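PDB 3WEA: niemann-Pick type C2 protein from Camponotus japonicus, which probably binds small hydrophobic ligands such as lipids in the cavity of an ML-domain beta sandwich, as its relatives of the NPC2 family do. Local coordinates for residues 1-6 with 125-130; 16-21 with 36-41; 53-58 with 110-115. One frame throughout, in Å; residues are numbered along the deposited sequence.

Contact 1. Residues 1-6 with 125-130; sequences FVFEDC and VKFPAK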
loop_
_atom_site.group_PDB
_atom_site.type_symbol
_atom_site.label_atom_id
_atom_site.label_comp_id
_atom_site.label_asym_id
_atom_site.label_seq_id
_atom_site.Cartn_x
_atom_site.Cartn_y
_atom_site.Cartn_z
ATOM N N PHE A 1 2.602 13.728 -9.075
ATOM C CA PHE A 1 2.109 12.369 -9.424
ATOM C C PHE A 1 0.802 12.121 -8.715
ATOM O O PHE A 1 0.436 12.824 -7.763
ATOM C CB PHE A 1 3.147 11.256 -9.142
ATOM C CG PHE A 1 3.362 10.940 -7.676
ATOM C CD1 PHE A 1 2.556 10.007 -7.020
ATOM C CD2 PHE A 1 4.431 11.506 -6.978
ATOM C CE1 PHE A 1 2.783 9.702 -5.693
ATOM C CE2 PHE A 1 4.670 11.207 -5.649
ATOM C CZ PHE A 1 3.843 10.299 -4.995
ATOM N N VAL A 2 0.093 11.106 -9.187
ATOM C CA VAL A 2 -1.211 10.771 -8.649
ATOM C C VAL A 2 -1.159 9.419 -7.939
ATOM O O VAL A 2 -0.473 8.497 -8.403
ATOM C CB VAL A 2 -2.233 10.753 -9.793
ATOM C CG1 VAL A 2 -3.583 10.270 -9.316
ATOM C CG2 VAL A 2 -2.355 12.152 -10.431
ATOM N N PHE A 3 -1.820 9.318 -6.793
ATOM C CA PHE A 3 -2.049 7.985 -6.185
ATOM C C PHE A 3 -3.316 7.459 -6.826
ATOM O O PHE A 3 -4.434 7.846 -6.475
ATOM C CB PHE A 3 -2.180 8.028 -4.669
ATOM C CG PHE A 3 -0.892 8.248 -3.960
ATOM C CD1 PHE A 3 0.037 7.210 -3.830
ATOM C CD2 PHE A 3 -0.575 9.487 -3.440
ATOM C CE1 PHE A 3 1.244 7.414 -3.187
ATOM C CE2 PHE A 3 0.631 9.692 -2.788
ATOM C CZ PHE A 3 1.552 8.659 -2.677
ATOM N N GLU A 4 -3.131 6.591 -7.798
ATOM C CA GLU A 4 -4.217 6.234 -8.697
ATOM C C GLU A 4 -4.985 5.073 -8.114
ATOM O O GLU A 4 -4.401 4.228 -7.456
ATOM C CB GLU A 4 -3.659 5.882 -10.063
ATOM C CG GLU A 4 -3.091 7.111 -10.738
ATOM C CD GLU A 4 -3.146 7.014 -12.227
ATOM O OE1 GLU A 4 -2.309 6.262 -12.783
ATOM O OE2 GLU A 4 -4.026 7.690 -12.818
ATOM N N ASP A 5 -6.297 5.083 -8.319
ATOM C CA ASP A 5 -7.166 3.996 -7.853
ATOM C C ASP A 5 -7.206 2.893 -8.921
ATOM O O ASP A 5 -7.750 3.092 -10.016
ATOM C CB ASP A 5 -8.561 4.569 -7.516
ATOM C CG ASP A 5 -9.621 3.482 -7.309
ATOM O OD1 ASP A 5 -9.266 2.296 -7.147
ATOM O OD2 ASP A 5 -10.810 3.835 -7.311
ATOM N N CYS A 6 -6.592 1.755 -8.620
ATOM C CA CYS A 6 -6.568 0.614 -9.541
ATOM C C CYS A 6 -7.763 -0.342 -9.382
ATOM O O CYS A 6 -7.699 -1.496 -9.828
ATOM C CB CYS A 6 -5.205 -0.125 -9.549
ATOM S SG CYS A 6 -4.361 -0.379 -7.965
ATOM N N VAL A 125 -4.054 0.844 -4.861
ATOM C CA VAL A 125 -3.418 2.096 -5.298
ATOM C C VAL A 125 -2.180 1.792 -6.115
ATOM O O VAL A 125 -1.496 0.810 -5.845
ATOM C CB VAL A 125 -3.063 3.017 -4.118
ATOM C CG1 VAL A 125 -2.108 2.328 -3.171
ATOM C CG2 VAL A 125 -2.446 4.333 -4.605
ATOM N N LYS A 126 -1.908 2.640 -7.110
ATOM C CA LYS A 126 -0.727 2.487 -7.942
ATOM C C LYS A 126 -0.127 3.877 -8.164
ATOM O O LYS A 126 -0.850 4.875 -8.278
ATOM C CB LYS A 126 -1.095 1.818 -9.261
ATOM C CG LYS A 126 -0.037 1.828 -10.348
ATOM C CD LYS A 126 -0.605 1.253 -11.641
ATOM C CE LYS A 126 -1.039 -0.198 -11.470
ATOM N NZ LYS A 126 -1.447 -0.843 -12.757
ATOM N N PHE A 127 1.191 3.929 -8.197
ATOM C CA PHE A 127 1.896 5.215 -8.258
ATOM C C PHE A 127 3.247 4.994 -8.874
ATOM O O PHE A 127 3.779 3.886 -8.767
ATOM C CB PHE A 127 1.989 5.863 -6.865
ATOM C CG PHE A 127 2.784 5.089 -5.838
ATOM C CD1 PHE A 127 2.224 3.998 -5.153
ATOM C CD2 PHE A 127 4.079 5.490 -5.503
ATOM C CE1 PHE A 127 2.943 3.336 -4.161
ATOM C CE2 PHE A 127 4.807 4.811 -4.522
ATOM C CZ PHE A 127 4.249 3.720 -3.862
ATOM N N PRO A 128 3.810 6.034 -9.516
ATOM C CA PRO A 128 5.107 5.890 -10.168
ATOM C C PRO A 128 6.247 6.102 -9.162
ATOM O O PRO A 128 6.186 6.993 -8.329
ATOM C CB PRO A 128 5.078 6.976 -11.254
ATOM C CG PRO A 128 3.919 7.893 -10.910
ATOM C CD PRO A 128 3.321 7.429 -9.607
ATOM N N ALA A 129 7.272 5.241 -9.205
ATOM C CA ALA A 129 8.356 5.334 -8.229
ATOM C C ALA A 129 9.728 5.219 -8.882
ATOM O O ALA A 129 9.855 4.649 -9.976
ATOM C CB ALA A 129 8.193 4.289 -7.111
ATOM N N LYS A 130 10.731 5.804 -8.232
ATOM C CA LYS A 130 12.122 5.625 -8.647
ATOM C C LYS A 130 12.977 5.228 -7.450
ATOM O O LYS A 130 13.121 5.996 -6.494
ATOM C CB LYS A 130 12.672 6.883 -9.327
ATOM C CG LYS A 130 13.970 6.616 -10.077
ATOM C CD LYS A 130 14.342 7.714 -11.062
ATOM C CE LYS A 130 15.569 7.281 -11.863
ATOM N NZ LYS A 130 16.102 8.361 -12.748
#

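Contact 2. Residues 16-21 with 36-41; sequences IIISSC and IHVSMK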
loop_
_atom_site.group_PDB
_atom_site.type_symbol
_atom_site.label_atom_id
_atom_site.label_comp_id
_atom_site.label_asym_id
_atom_site.label_seq_id
_atom_site.Cartn_x
_atom_site.Cartn_y
_atom_site.Cartn_z
ATOM N N ILE A 16 -3.010 9.127 0.914
ATOM C CA ILE A 16 -1.786 8.328 1.133
ATOM C C ILE A 16 -0.648 9.310 1.372
ATOM O O ILE A 16 -0.550 10.334 0.664
ATOM C CB ILE A 16 -1.402 7.497 -0.086
ATOM C CG1 ILE A 16 -2.578 6.629 -0.560
ATOM C CG2 ILE A 16 -0.139 6.685 0.180
ATOM C CD1 ILE A 16 -2.883 5.500 0.380
ATOM N N ILE A 17 0.194 8.985 2.347
ATOM C CA ILE A 17 1.393 9.779 2.693
ATOM C C ILE A 17 2.594 8.836 2.696
ATOM O O ILE A 17 2.617 7.850 3.418
ATOM C CB ILE A 17 1.233 10.483 4.052
ATOM C CG1 ILE A 17 0.070 11.472 3.971
ATOM C CG2 ILE A 17 2.541 11.172 4.495
ATOM C CD1 ILE A 17 -0.496 11.898 5.312
ATOM N N ILE A 18 3.569 9.128 1.850
ATOM C CA ILE A 18 4.816 8.377 1.852
ATOM C C ILE A 18 5.922 9.340 2.215
ATOM O O ILE A 18 6.180 10.294 1.487
ATOM C CB ILE A 18 5.104 7.700 0.523
ATOM C CG1 ILE A 18 4.010 6.646 0.210
ATOM C CG2 ILE A 18 6.471 7.004 0.554
ATOM C CD1 ILE A 18 4.129 6.058 -1.185
ATOM N N SER A 19 6.588 9.057 3.330
ATOM C CA SER A 19 7.594 9.984 3.887
ATOM C C SER A 19 8.683 10.482 2.919
ATOM O O SER A 19 9.185 11.602 3.092
ATOM C CB SER A 19 8.229 9.396 5.146
ATOM O OG SER A 19 9.035 8.263 4.813
ATOM N N SER A 20 9.095 9.670 1.938
ATOM C CA SER A 20 10.187 10.100 1.060
ATOM C C SER A 20 9.801 10.924 -0.179
ATOM O O SER A 20 10.659 11.191 -1.037
ATOM C CB SER A 20 11.079 8.912 0.647
ATOM O OG SER A 20 10.332 7.861 0.073
ATOM N N CYS A 21 8.533 11.342 -0.265
ATOM C CA CYS A 21 8.034 11.975 -1.481
ATOM C C CYS A 21 6.810 12.864 -1.261
ATOM O O CYS A 21 6.018 12.631 -0.355
ATOM C CB CYS A 21 7.814 10.954 -2.617
ATOM S SG CYS A 21 6.519 9.682 -2.450
ATOM N N ILE A 36 11.375 4.233 5.339
ATOM C CA ILE A 36 10.255 4.942 4.706
ATOM C C ILE A 36 9.012 4.681 5.535
ATOM O O ILE A 36 8.730 3.537 5.885
ATOM C CB ILE A 36 10.029 4.467 3.254
ATOM C CG1 ILE A 36 11.345 4.499 2.473
ATOM C CG2 ILE A 36 8.985 5.323 2.545
ATOM C CD1 ILE A 36 11.258 3.797 1.143
ATOM N N HIS A 37 8.285 5.750 5.847
ATOM C CA HIS A 37 7.022 5.673 6.557
ATOM C C HIS A 37 5.885 5.869 5.568
ATOM O O HIS A 37 5.904 6.806 4.756
ATOM C CB HIS A 37 6.937 6.736 7.655
ATOM C CG HIS A 37 8.135 6.769 8.550
ATOM N ND1 HIS A 37 8.845 5.634 8.888
ATOM C CD2 HIS A 37 8.754 7.799 9.172
ATOM C CE1 HIS A 37 9.851 5.966 9.675
ATOM N NE2 HIS A 37 9.821 7.272 9.859
ATOM N N VAL A 38 4.931 4.948 5.631
ATOM C CA VAL A 38 3.708 4.986 4.811
ATOM C C VAL A 38 2.449 5.040 5.671
ATOM O O VAL A 38 2.342 4.335 6.699
ATOM C CB VAL A 38 3.612 3.775 3.865
ATOM C CG1 VAL A 38 2.273 3.784 3.117
ATOM C CG2 VAL A 38 4.764 3.789 2.869
ATOM N N SER A 39 1.522 5.904 5.261
ATOM C CA SER A 39 0.207 6.068 5.890
ATOM C C SER A 39 -0.863 5.982 4.814
ATOM O O SER A 39 -0.703 6.566 3.735
ATOM C CB SER A 39 0.120 7.430 6.558
ATOM O OG SER A 39 -1.216 7.704 6.885
ATOM N N MET A 40 -1.937 5.241 5.089
ATOM C CA MET A 40 -3.087 5.165 4.189
ATOM C C MET A 40 -4.395 5.265 4.969
ATOM O O MET A 40 -4.650 4.453 5.897
ATOM C CB MET A 40 -3.080 3.837 3.374
ATOM C CG MET A 40 -4.362 3.695 2.530
ATOM S SD MET A 40 -4.397 2.280 1.424
ATOM C CE MET A 40 -4.418 0.989 2.660
ATOM N N LYS A 41 -5.174 6.313 4.678
ATOM C CA LYS A 41 -6.480 6.448 5.282
ATOM C C LYS A 41 -7.464 5.773 4.347
ATOM O O LYS A 41 -7.519 6.126 3.179
ATOM C CB LYS A 41 -6.834 7.932 5.416
ATOM C CG LYS A 41 -6.043 8.593 6.531
ATOM C CD LYS A 41 -6.184 10.087 6.476
ATOM C CE LYS A 41 -5.068 10.732 7.285
ATOM N NZ LYS A 41 -5.560 12.101 7.599
#

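Contact 3. Residues 53-58 with 110-115; sequences AKAFGV and IMWEFR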
loop_
_atom_site.group_PDB
_atom_site.type_symbol
_atom_site.label_atom_id
_atom_site.label_comp_id
_atom_site.label_asym_id
_atom_site.label_seq_id
_atom_site.Cartn_x
_atom_site.Cartn_y
_atom_site.Cartn_z
ATOM N N ALA A 53 -2.761 -7.923 2.814
ATOM C CA ALA A 53 -2.075 -6.963 1.945
ATOM C C ALA A 53 -1.244 -7.685 0.879
ATOM O O ALA A 53 -0.765 -8.791 1.104
ATOM C CB ALA A 53 -1.190 -6.035 2.766
ATOM N N LYS A 54 -1.113 -7.053 -0.280
ATOM C CA LYS A 54 -0.327 -7.563 -1.411
ATOM C C LYS A 54 0.409 -6.378 -2.035
ATOM O O LYS A 54 -0.186 -5.315 -2.259
ATOM C CB LYS A 54 -1.248 -8.176 -2.465
ATOM C CG LYS A 54 -2.233 -9.231 -1.960
ATOM C CD LYS A 54 -1.798 -10.626 -2.353
ATOM C CE LYS A 54 -2.154 -10.898 -3.807
ATOM N NZ LYS A 54 -0.978 -11.413 -4.571
ATOM N N ALA A 55 1.703 -6.541 -2.309
ATOM C CA ALA A 55 2.425 -5.501 -3.040
ATOM C C ALA A 55 2.927 -6.019 -4.382
ATOM O O ALA A 55 3.228 -7.229 -4.530
ATOM C CB ALA A 55 3.557 -4.903 -2.200
ATOM N N PHE A 56 2.999 -5.108 -5.355
ATOM C CA PHE A 56 3.388 -5.451 -6.711
ATOM C C PHE A 56 4.357 -4.424 -7.273
ATOM O O PHE A 56 4.181 -3.213 -7.102
ATOM C CB PHE A 56 2.166 -5.570 -7.641
ATOM C CG PHE A 56 1.184 -6.651 -7.242
ATOM C CD1 PHE A 56 0.144 -6.380 -6.357
ATOM C CD2 PHE A 56 1.293 -7.937 -7.754
ATOM C CE1 PHE A 56 -0.764 -7.370 -5.988
ATOM C CE2 PHE A 56 0.390 -8.930 -7.388
ATOM C CZ PHE A 56 -0.643 -8.647 -6.501
ATOM N N GLY A 57 5.401 -4.919 -7.929
ATOM C CA GLY A 57 6.186 -4.079 -8.818
ATOM C C GLY A 57 5.585 -4.189 -10.205
ATOM O O GLY A 57 5.180 -5.278 -10.636
ATOM N N VAL A 58 5.482 -3.057 -10.895
ATOM C CA VAL A 58 5.036 -3.060 -12.280
ATOM C C VAL A 58 6.200 -2.622 -13.171
ATOM O O VAL A 58 6.549 -1.438 -13.255
ATOM C CB VAL A 58 3.756 -2.228 -12.525
ATOM C CG1 VAL A 58 3.137 -2.598 -13.863
ATOM C CG2 VAL A 58 2.740 -2.447 -11.408
ATOM N N ILE A 110 4.478 1.053 -8.495
ATOM C CA ILE A 110 4.263 0.242 -7.314
ATOM C C ILE A 110 2.760 0.153 -7.091
ATOM O O ILE A 110 2.065 1.176 -7.105
ATOM C CB ILE A 110 4.968 0.812 -6.064
ATOM C CG1 ILE A 110 6.492 0.606 -6.151
ATOM C CG2 ILE A 110 4.412 0.182 -4.795
ATOM C CD1 ILE A 110 7.274 1.393 -5.115
ATOM N N MET A 111 2.279 -1.068 -6.882
ATOM C CA MET A 111 0.888 -1.336 -6.547
ATOM C C MET A 111 0.788 -2.011 -5.168
ATOM O O MET A 111 1.548 -2.953 -4.860
ATOM C CB MET A 111 0.246 -2.186 -7.644
ATOM C CG MET A 111 -1.271 -2.268 -7.605
ATOM S SD MET A 111 -1.963 -3.430 -8.811
ATOM C CE MET A 111 -1.015 -3.069 -10.290
ATOM N N TRP A 112 -0.138 -1.496 -4.350
ATOM C CA TRP A 112 -0.478 -2.023 -3.024
ATOM C C TRP A 112 -1.972 -2.332 -2.997
ATOM O O TRP A 112 -2.781 -1.477 -3.362
ATOM C CB TRP A 112 -0.193 -0.986 -1.906
ATOM C CG TRP A 112 1.229 -0.571 -1.782
ATOM C CD1 TRP A 112 2.341 -1.334 -2.060
ATOM C CD2 TRP A 112 1.722 0.697 -1.310
ATOM N NE1 TRP A 112 3.488 -0.615 -1.784
ATOM C CE2 TRP A 112 3.138 0.635 -1.343
ATOM C CE3 TRP A 112 1.102 1.881 -0.872
ATOM C CZ2 TRP A 112 3.949 1.709 -0.953
ATOM C CZ3 TRP A 112 1.917 2.960 -0.481
ATOM C CH2 TRP A 112 3.322 2.858 -0.526
ATOM N N GLU A 113 -2.338 -3.544 -2.579
ATOM C CA GLU A 113 -3.747 -3.930 -2.456
ATOM C C GLU A 113 -4.062 -4.376 -1.043
ATOM O O GLU A 113 -3.260 -5.059 -0.445
ATOM C CB GLU A 113 -4.073 -5.144 -3.344
ATOM C CG GLU A 113 -3.999 -4.949 -4.838
ATOM C CD GLU A 113 -4.193 -6.264 -5.580
ATOM O OE1 GLU A 113 -4.281 -7.330 -4.922
ATOM O OE2 GLU A 113 -4.248 -6.230 -6.827
ATOM N N PHE A 114 -5.235 -4.002 -0.527
ATOM C CA PHE A 114 -5.791 -4.625 0.664
ATOM C C PHE A 114 -6.967 -5.484 0.249
ATOM O O PHE A 114 -7.885 -5.041 -0.470
ATOM C CB PHE A 114 -6.266 -3.604 1.703
ATOM C CG PHE A 114 -5.186 -3.064 2.601
ATOM C CD1 PHE A 114 -3.840 -3.420 2.443
ATOM C CD2 PHE A 114 -5.527 -2.214 3.644
ATOM C CE1 PHE A 114 -2.872 -2.901 3.289
ATOM C CE2 PHE A 114 -4.557 -1.693 4.497
ATOM C CZ PHE A 114 -3.221 -2.033 4.310
ATOM N N ARG A 115 -6.980 -6.709 0.744
ATOM C CA ARG A 115 -8.047 -7.614 0.370
ATOM C C ARG A 115 -8.731 -8.136 1.601
ATOM O O ARG A 115 -8.113 -8.283 2.643
ATOM C CB ARG A 115 -7.520 -8.759 -0.506
ATOM C CG ARG A 115 -7.424 -8.399 -1.986
ATOM C CD ARG A 115 -6.874 -9.560 -2.794
ATOM N NE ARG A 115 -6.369 -9.138 -4.094
ATOM C CZ ARG A 115 -7.043 -9.197 -5.240
ATOM N NH1 ARG A 115 -8.274 -9.684 -5.293
ATOM N NH2 ARG A 115 -6.469 -8.762 -6.354
#

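Contact 1. Residues 1-6 with 125-130
Glu4 and Lys126 form an antiparallel hydrogen-bonded pair, Glu4 N giving to Lys126 O at 2.9 Å and Lys126 N to Glu4 O at 3.0 Å, and Asp5 continues the pairing beside Val125. Ahead of this short strand the chain carries two phenylalanines against the edge of 125-130. Phe3 sets CE1 over one face of the Phe127 ring, 3.8 Å from CG, with the ring planes 54° apart, while its CB rests 3.7 Å from Val125 CG2. Phe1 runs alongside Phe127, its CD1 meeting Pro128 CD at 3.7 Å. With CG of Phe127 between the backbone N and the carbonyl carbon (chi1 63°), the ring is held on the side where Phe3 lies. An alanine in place of Phe127 is likely to open a gap beneath Phe3 CE1 and leave that ring freer to shift. Cys6 brings SG to 3.4 Å from Val125 N and is locked by a disulfide to Cys124. In the ML-domain sandwich, strand 107-115 pairs with strand 121-131, Trp112 meeting Phe127 edge-to-face, while Ile16 and Ile18 of strand 11-18 pack on Phe3.

Contact 2. Residues 16-21 with 36-41
Ile16 lies beside Met40 in a non-hydrogen-bonded antiparallel pair, their side chains pointing the same way, and Ile16 CA sends a C-H toward Ser39 O at 3.3 Å. Ile17 is gripped at both backbone polar atoms: its N gives to Ser39 O and its O takes the N-H of Ser39, both at 2.9 Å, while the CB atoms of the two residues sit side by side. The Ser39 hydroxyl has its partner in Glu92. Ile18 turns to the face shared with Val38, where its CG1 sits 4.0 Å from Val38 CG2 and its CG2 touches Ile36 CG2 at 3.6 Å. This is the edge of the three-stranded antiparallel sheet of the ML-domain beta sandwich: strand 35-44 is central, strand 91-98 flanks it beyond, and Ile18 and Val38 face Trp112 of the other sheet. At Ser19 the strand gives way to a type I turn from Ile18 to Cys21, yet the pairing runs on for one more residue, half through the backbone and half through a side chain. Ser19 N gives a nearly straight bond to His37 O (2.8 Å, 172°), and OG, placed between backbone N and carbonyl carbon (chi1 68°), accepts from His37 N at 2.8 Å. Ser20 directs OG to Ser29 O, and Ile36 CG2 lies 3.8 Å from Ser20 OG.

Contact 3. Residues 53-58 with 110-115
Phe56 holds CG anti to its carbonyl carbon (chi1 -62°) and Glu113 does the same (chi1 -66°) before its chain runs on extended, which brings the ring and the carboxylate together on the face of the sheet shared by Lys54, Phe56, Met111 and Glu113. The two strands are an antiparallel pair in the larger sheet of the ML-domain beta sandwich, their local axes 4.6 Å apart. Four backbone bonds join them, two between Lys54 and Glu113 and two between Phe56 and Met111. Phe56 CE1 lies 3.6 Å from Glu113 CD, crossing it with ring and carboxylate planes 55° apart. Met111 sends SD to 5.2 Å from the centroid of the Phe56 ring, an oblique Met-aromatic contact, and bends on so that CE reaches Val58 CG2 at 4.0 Å. Toward the sandwich interior the small residues Ala53 and Ala55 stand beside large aromatic ones: Ala53 CB meets Phe114 CE1 at 3.6 Å, and Ala55 CB abuts the edge of the Trp112 ring at CD1, 3.8 Å away. Phe114 extends from there to Met40 of the facing sheet. Lys54 lays CB and CG along Glu113, whose charge is probably balanced chiefly by Arg115. That arginine grips side-on, NE and NH2 both reaching Glu113 OE1 from one face of the carboxylate, with NE at 2.9 Å.

From the N terminus, residues 1-6 wait for their partner until 125-130 near the other end, so contact 1 closes a loop that spans almost the whole chain. Inside it, contact 2 closes first, joining 16-21 to 36-41 across a short excursion, and contact 3 then joins 53-58 to 110-115; these two follow in series and do not cross. Contacts 1 and 3 share one sheet, bonded through Val125 N to Trp112 O and Phe127 O to Ile110 N, whereas contact 2 belongs to the facing sheet. Aromatic side chains of contacts 1 and 3 close the sandwich by packing on contact 2, Phe127 reaching Ile18 and Phe1 reaching Cys21.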